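Local coordinates for spike protein S1 (Bat coronavirus HKU9, PDB 5GYQ), which probably attaches the virion to the host cell by interacting with a receptor, this chain being the putative receptor-binding domain of the spike's S1 subunit, at residues N72-H75 with L76-F80; D33-V37 with V38-P42; G50-P53 with R54-A57. All coordinates share one frame; numbering follows the deposited sequence.

Contact 1. Residues N72-H75 with L76-F80; sequences NETH and LNNLF. With NAG (2-acetamido-2-deoxy-beta-D-glucopyranose), chain B.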
# COMPACT_ATOMS: atom_id res chain seq x y z
N ASN A 72 -4.22 -5.56 9.84
CA ASN A 72 -5.32 -5.57 10.80
C ASN A 72 -5.35 -4.27 11.60
O ASN A 72 -4.46 -3.42 11.44
CB ASN A 72 -5.26 -6.82 11.71
CG ASN A 72 -4.18 -6.77 12.80
OD1 ASN A 72 -3.45 -5.80 12.96
ND2 ASN A 72 -4.11 -7.86 13.56
N GLU A 73 -6.37 -4.11 12.43
CA GLU A 73 -6.66 -2.83 13.08
C GLU A 73 -5.52 -2.29 13.94
O GLU A 73 -5.21 -1.10 13.89
CB GLU A 73 -7.93 -2.94 13.92
CG GLU A 73 -8.34 -1.64 14.61
CD GLU A 73 -8.96 -0.62 13.66
OE1 GLU A 73 -9.11 0.55 14.07
OE2 GLU A 73 -9.31 -0.98 12.52
N THR A 74 -4.90 -3.16 14.74
CA THR A 74 -3.79 -2.77 15.61
C THR A 74 -2.65 -2.16 14.79
O THR A 74 -2.18 -1.04 15.06
CB THR A 74 -3.25 -3.97 16.41
OG1 THR A 74 -4.32 -4.61 17.11
CG2 THR A 74 -2.18 -3.53 17.40
N HIS A 75 -2.22 -2.91 13.79
CA HIS A 75 -1.11 -2.51 12.94
C HIS A 75 -1.46 -1.28 12.12
O HIS A 75 -0.59 -0.45 11.84
CB HIS A 75 -0.71 -3.66 12.02
CG HIS A 75 -0.15 -4.84 12.74
ND1 HIS A 75 -0.20 -6.12 12.23
CD2 HIS A 75 0.49 -4.94 13.94
CE1 HIS A 75 0.38 -6.96 13.08
NE2 HIS A 75 0.80 -6.27 14.12
N LEU A 76 -2.73 -1.15 11.73
CA LEU A 76 -3.18 0.01 10.98
C LEU A 76 -3.11 1.28 11.83
O LEU A 76 -2.64 2.32 11.37
CB LEU A 76 -4.61 -0.19 10.47
CG LEU A 76 -5.18 0.97 9.65
CD1 LEU A 76 -4.38 1.17 8.37
CD2 LEU A 76 -6.65 0.74 9.33
N ASN A 77 -3.60 1.18 13.06
CA ASN A 77 -3.57 2.30 13.99
C ASN A 77 -2.14 2.71 14.32
O ASN A 77 -1.82 3.90 14.35
CB ASN A 77 -4.33 1.96 15.27
CG ASN A 77 -5.83 1.87 15.05
OD1 ASN A 77 -6.37 2.54 14.16
ND2 ASN A 77 -6.50 1.05 15.84
N ASN A 78 -1.28 1.72 14.55
CA ASN A 78 0.14 2.03 14.76
C ASN A 78 0.78 2.67 13.52
O ASN A 78 1.65 3.53 13.64
CB ASN A 78 0.90 0.77 15.15
CG ASN A 78 0.55 0.29 16.53
OD1 ASN A 78 0.12 1.07 17.38
ND2 ASN A 78 0.73 -1.01 16.78
N LEU A 79 0.33 2.25 12.34
CA LEU A 79 0.85 2.80 11.09
C LEU A 79 0.48 4.27 10.97
O LEU A 79 1.31 5.11 10.63
CB LEU A 79 0.31 2.02 9.89
CG LEU A 79 0.81 2.45 8.51
CD1 LEU A 79 2.31 2.25 8.40
CD2 LEU A 79 0.08 1.69 7.41
N PHE A 80 -0.79 4.58 11.26
CA PHE A 80 -1.27 5.96 11.26
C PHE A 80 -0.56 6.83 12.30
O PHE A 80 -0.17 7.96 12.00
CB PHE A 80 -2.78 5.99 11.51
CG PHE A 80 -3.61 5.60 10.31
CD1 PHE A 80 -3.14 5.82 9.03
CD2 PHE A 80 -4.85 5.01 10.48
CE1 PHE A 80 -3.90 5.46 7.93
CE2 PHE A 80 -5.62 4.65 9.38
CZ PHE A 80 -5.14 4.88 8.10
C1 NAG B . -3.19 -8.04 14.65
C2 NAG B . -3.89 -8.26 15.97
C3 NAG B . -2.88 -8.25 17.10
C4 NAG B . -1.78 -9.28 16.84
C5 NAG B . -1.21 -9.15 15.42
C6 NAG B . -0.33 -10.31 15.04
C7 NAG B . -6.24 -7.56 16.04
C8 NAG B . -7.19 -6.43 16.31
N2 NAG B . -4.94 -7.28 16.19
O3 NAG B . -3.56 -8.56 18.31
O4 NAG B . -0.67 -9.05 17.71
O5 NAG B . -2.26 -9.09 14.43
O6 NAG B . 0.24 -10.14 13.75
O7 NAG B . -6.62 -8.67 15.70
O HOH W 1 -2.61 -0.33 17.74
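L76 N closes the first turn of helix 73-81 on N72 O (2.9 Å), while the L76 side chain packs on H44, I71 and A104 of the sheet beneath. N77 meets E73 twice. N77 N bonds to E73 O in the helix, and N77 ND2 reaches E73 OE1 at 3.2 Å. The bend in the E73 chain (chi2 75°) turns its carboxylate toward N77; the carboxylate and amide planes stand 80° apart, and ND2 meets OE1 from above the carboxylate plane. Y149 OH bonds weakly to the other oxygen, OE2. The helix starts at a glycosylated N-cap, the Asn-X-Thr sequon: N72 OD1 accepts from H75 N (3.2 Å) in a nearly straight bond, and N72 ND2 carries the sugar and bonds to S146 OG. T74 OG1 takes the N-acetyl amide, NAG N2, at 2.9 Å. NAG C1 sits over one face of the H75 ring, whose ND1 bonds to Y113 OH. N78 N bonds to T74 O (2.9 Å). The N78 side chain lies beside that of T74, with ND2 bonded to D85; a water joins T74 O to N78 OD1, weakly at the latter. L79 N donates to H75 O (2.9 Å), and its side chain packs on I71, L94 and L102.

Contact 2. Residues D33-V37 with V38-P42; sequences DFTVV and VDSLP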
# COMPACT_ATOMS: atom_id res chain seq x y z
N ASP A 33 -6.29 5.87 -13.89
CA ASP A 33 -7.61 6.07 -13.31
C ASP A 33 -7.55 5.93 -11.79
O ASP A 33 -7.64 4.82 -11.26
CB ASP A 33 -8.61 5.07 -13.90
CG ASP A 33 -10.03 5.33 -13.45
OD1 ASP A 33 -10.89 4.44 -13.63
OD2 ASP A 33 -10.30 6.43 -12.90
N PHE A 34 -7.39 7.06 -11.11
CA PHE A 34 -7.22 7.08 -9.66
C PHE A 34 -8.43 6.55 -8.89
O PHE A 34 -8.31 6.14 -7.74
CB PHE A 34 -6.91 8.50 -9.18
CG PHE A 34 -5.46 8.87 -9.29
CD1 PHE A 34 -4.93 9.28 -10.50
CD2 PHE A 34 -4.64 8.83 -8.18
CE1 PHE A 34 -3.59 9.63 -10.60
CE2 PHE A 34 -3.31 9.18 -8.27
CZ PHE A 34 -2.78 9.58 -9.49
N THR A 35 -9.59 6.56 -9.54
CA THR A 35 -10.84 6.12 -8.92
C THR A 35 -10.74 4.68 -8.41
O THR A 35 -11.34 4.33 -7.39
CB THR A 35 -12.01 6.22 -9.92
OG1 THR A 35 -12.09 7.56 -10.42
CG2 THR A 35 -13.32 5.86 -9.26
N VAL A 36 -9.98 3.86 -9.12
CA VAL A 36 -9.84 2.45 -8.80
C VAL A 36 -9.23 2.23 -7.41
O VAL A 36 -9.64 1.33 -6.68
CB VAL A 36 -8.98 1.71 -9.85
CG1 VAL A 36 -8.86 0.23 -9.52
CG2 VAL A 36 -9.57 1.91 -11.24
N VAL A 37 -8.28 3.08 -7.05
CA VAL A 37 -7.58 2.92 -5.78
C VAL A 37 -8.05 3.93 -4.73
O VAL A 37 -7.54 3.95 -3.61
CB VAL A 37 -6.06 3.06 -5.95
CG1 VAL A 37 -5.53 1.99 -6.90
CG2 VAL A 37 -5.71 4.45 -6.46
N VAL A 38 -9.03 4.75 -5.09
CA VAL A 38 -9.58 5.72 -4.14
C VAL A 38 -11.10 5.58 -4.00
O VAL A 38 -11.59 4.92 -3.09
CB VAL A 38 -9.24 7.17 -4.55
CG1 VAL A 38 -9.72 8.15 -3.48
CG2 VAL A 38 -7.74 7.33 -4.77
N ASP A 39 -11.84 6.20 -4.92
CA ASP A 39 -13.29 6.31 -4.80
C ASP A 39 -14.02 4.97 -4.82
O ASP A 39 -14.89 4.71 -3.98
CB ASP A 39 -13.84 7.20 -5.91
CG ASP A 39 -13.27 8.61 -5.86
OD1 ASP A 39 -13.88 9.47 -5.19
OD2 ASP A 39 -12.22 8.84 -6.48
N SER A 40 -13.67 4.12 -5.78
CA SER A 40 -14.37 2.84 -5.97
C SER A 40 -14.22 1.91 -4.77
O SER A 40 -15.11 1.09 -4.50
CB SER A 40 -13.87 2.15 -7.23
OG SER A 40 -14.22 2.89 -8.39
N LEU A 41 -13.11 2.02 -4.06
CA LEU A 41 -12.86 1.19 -2.88
C LEU A 41 -13.78 1.57 -1.72
O LEU A 41 -14.05 2.75 -1.51
CB LEU A 41 -11.40 1.29 -2.45
CG LEU A 41 -10.37 0.70 -3.41
CD1 LEU A 41 -8.96 0.94 -2.88
CD2 LEU A 41 -10.62 -0.78 -3.61
N PRO A 42 -14.25 0.57 -0.97
CA PRO A 42 -15.05 0.79 0.24
C PRO A 42 -14.18 1.28 1.39
O PRO A 42 -13.66 0.48 2.16
CB PRO A 42 -15.63 -0.59 0.54
CG PRO A 42 -14.65 -1.54 -0.05
CD PRO A 42 -14.09 -0.87 -1.27
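T35 O is the hub that joins 33-37 to 38-42. S40 N gives it a firm bond at 2.8 Å, with an N-H...O angle of 165°, closing a six-residue pi-turn. Two weaker donors add to this: V38 N, 3.3 Å from T35 O, and S40 OG, 3.4 Å from the same oxygen. S40 OG lies beside its own backbone N (chi1 -66°), which brings it to T35 O and also against T35 CG2, 3.2 Å away. D39 CB touches the same methyl. On the other branch of T35, OG1 bonds weakly to D33 OD2; T35 N also donates weakly to that oxygen in an Asx turn, so one carboxylate oxygen accepts, weakly, from both the N-H and the hydroxyl of T35. F34 O accepts from V37 N (3.1 Å), and V38 CG2 presses on the same carbonyl oxygen. L41 lays its apolar end across the carbonyls of V36 and V37, CG against V36 O and CD1 3.4 Å from V37 O. The latter oxygen is satisfied by H103 ND1. L41 N in turn bonds weakly to V38 O. This helix-like turn bridges strands 30-32 and 43-49: V36 and V37 pack on L13 of helix 10-14, F34 on V64 and V37 on L66 of strand 63-71, and L41 on H103 and F105 of strand 100-111.

Contact 3. Residues G50-P53 with R54-A57; sequences GVSP and RRLA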
# COMPACT_ATOMS: atom_id res chain seq x y z
N GLY A 50 0.83 15.74 2.90
CA GLY A 50 1.41 16.59 1.87
C GLY A 50 0.40 16.96 0.80
O GLY A 50 0.72 17.68 -0.15
N VAL A 51 -0.82 16.47 0.96
CA VAL A 51 -1.89 16.70 -0.00
C VAL A 51 -3.21 16.37 0.69
O VAL A 51 -3.24 15.54 1.59
CB VAL A 51 -1.70 15.85 -1.28
CG1 VAL A 51 -1.64 14.36 -0.94
CG2 VAL A 51 -2.80 16.12 -2.30
N SER A 52 -4.29 17.04 0.31
CA SER A 52 -5.60 16.70 0.86
C SER A 52 -6.23 15.60 0.02
O SER A 52 -5.96 15.50 -1.17
CB SER A 52 -6.51 17.93 0.91
OG SER A 52 -6.96 18.29 -0.39
N PRO A 53 -7.06 14.75 0.65
CA PRO A 53 -7.71 13.65 -0.07
C PRO A 53 -8.64 14.13 -1.19
O PRO A 53 -8.83 13.41 -2.17
CB PRO A 53 -8.50 12.92 1.03
CG PRO A 53 -8.65 13.93 2.12
CD PRO A 53 -7.40 14.74 2.08
N ARG A 54 -9.20 15.32 -1.04
CA ARG A 54 -10.08 15.87 -2.07
C ARG A 54 -9.29 16.34 -3.29
O ARG A 54 -9.83 16.45 -4.39
CB ARG A 54 -10.92 17.02 -1.50
CG ARG A 54 -10.12 18.26 -1.15
CD ARG A 54 -10.85 19.15 -0.15
NE ARG A 54 -11.86 20.00 -0.78
CZ ARG A 54 -11.97 21.30 -0.58
NH1 ARG A 54 -11.13 21.92 0.24
NH2 ARG A 54 -12.92 22.00 -1.20
N ARG A 55 -8.00 16.61 -3.08
CA ARG A 55 -7.13 17.12 -4.14
C ARG A 55 -6.34 16.00 -4.82
O ARG A 55 -5.91 16.14 -5.96
CB ARG A 55 -6.17 18.16 -3.58
CG ARG A 55 -6.31 19.56 -4.16
CD ARG A 55 -5.92 19.59 -5.63
NE ARG A 55 -5.36 20.88 -6.01
CZ ARG A 55 -5.37 21.36 -7.25
NH1 ARG A 55 -5.93 20.66 -8.23
NH2 ARG A 55 -4.83 22.55 -7.51
N LEU A 56 -6.17 14.90 -4.09
CA LEU A 56 -5.34 13.76 -4.50
C LEU A 56 -5.50 13.37 -5.97
O LEU A 56 -4.53 13.41 -6.74
CB LEU A 56 -5.67 12.55 -3.62
CG LEU A 56 -4.61 11.52 -3.23
CD1 LEU A 56 -5.30 10.25 -2.73
CD2 LEU A 56 -3.64 11.19 -4.36
N ALA A 57 -6.71 12.99 -6.35
CA ALA A 57 -6.95 12.39 -7.66
C ALA A 57 -7.28 13.42 -8.74
O ALA A 57 -7.75 13.06 -9.81
CB ALA A 57 -8.07 11.37 -7.57
O HOH W 2 -9.22 13.04 -4.67
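S52 and R55 meet at the N-cap of the short helix 53-56. S52 O takes two backbone donors, R55 N at 3.0 Å and L56 N at the same distance. The two use the oxygen differently: L56 N lies nearly in line with the carbonyl, whereas R55 N stands 62° out of its plane. The S52 side chain adds a weak capping bond, OG accepting from R55 N at 3.3 Å. Its first torsion, 73°, sets OG between the backbone N and the carbonyl carbon, from where it faces R55 N. There the hydroxyl is flanked by aliphatic carbon from both arginines, R54 CG at 3.3 Å and R55 CB at the same range, while the guanidinium groups lead away from 50-53. V51 points toward the turn, its CG2 4.0 Å from L56 N. One residue on, a water bridges where the next helical bond would lie, donating to P53 O (2.6 Å) and accepting from A57 N (3.0 Å).

Outside this shell, P53, right after the N-cap, rests on L46 and C48 of strand 43-49, and V51 and L56 share L156 of strand 146-157. The end of the turn is tied by Y61 OH to L56 O and by S58 OG to R55 O. With a shared acceptor, a weak cap and a water-bridged last step, the backbone bonding is that of a single, loosely wound turn, and the apolar contacts of V51, P53 and L56, with the Y61 and S58 bonds, join it to the domain.

The three contacts follow in series along the chain, each a local turn; none nests in or crosses another. Contact 2 comes first, carrying the chain from strand 30-32 of the small parallel sheet to strand 43-49, an edge of the five-stranded antiparallel sheet. Contact 3 follows that strand and turns the chain toward strand 63-71. Contact 1 begins as strand 63-71 ends and starts helix 73-81 beside the glycan. Contacts 2 and 3 touch, F34 CB lying 3.5 Å from A57 CB, with centres 13 Å apart. Contact 1 stands apart, its centre 21 Å from each of theirs, joined to them through the central sheet.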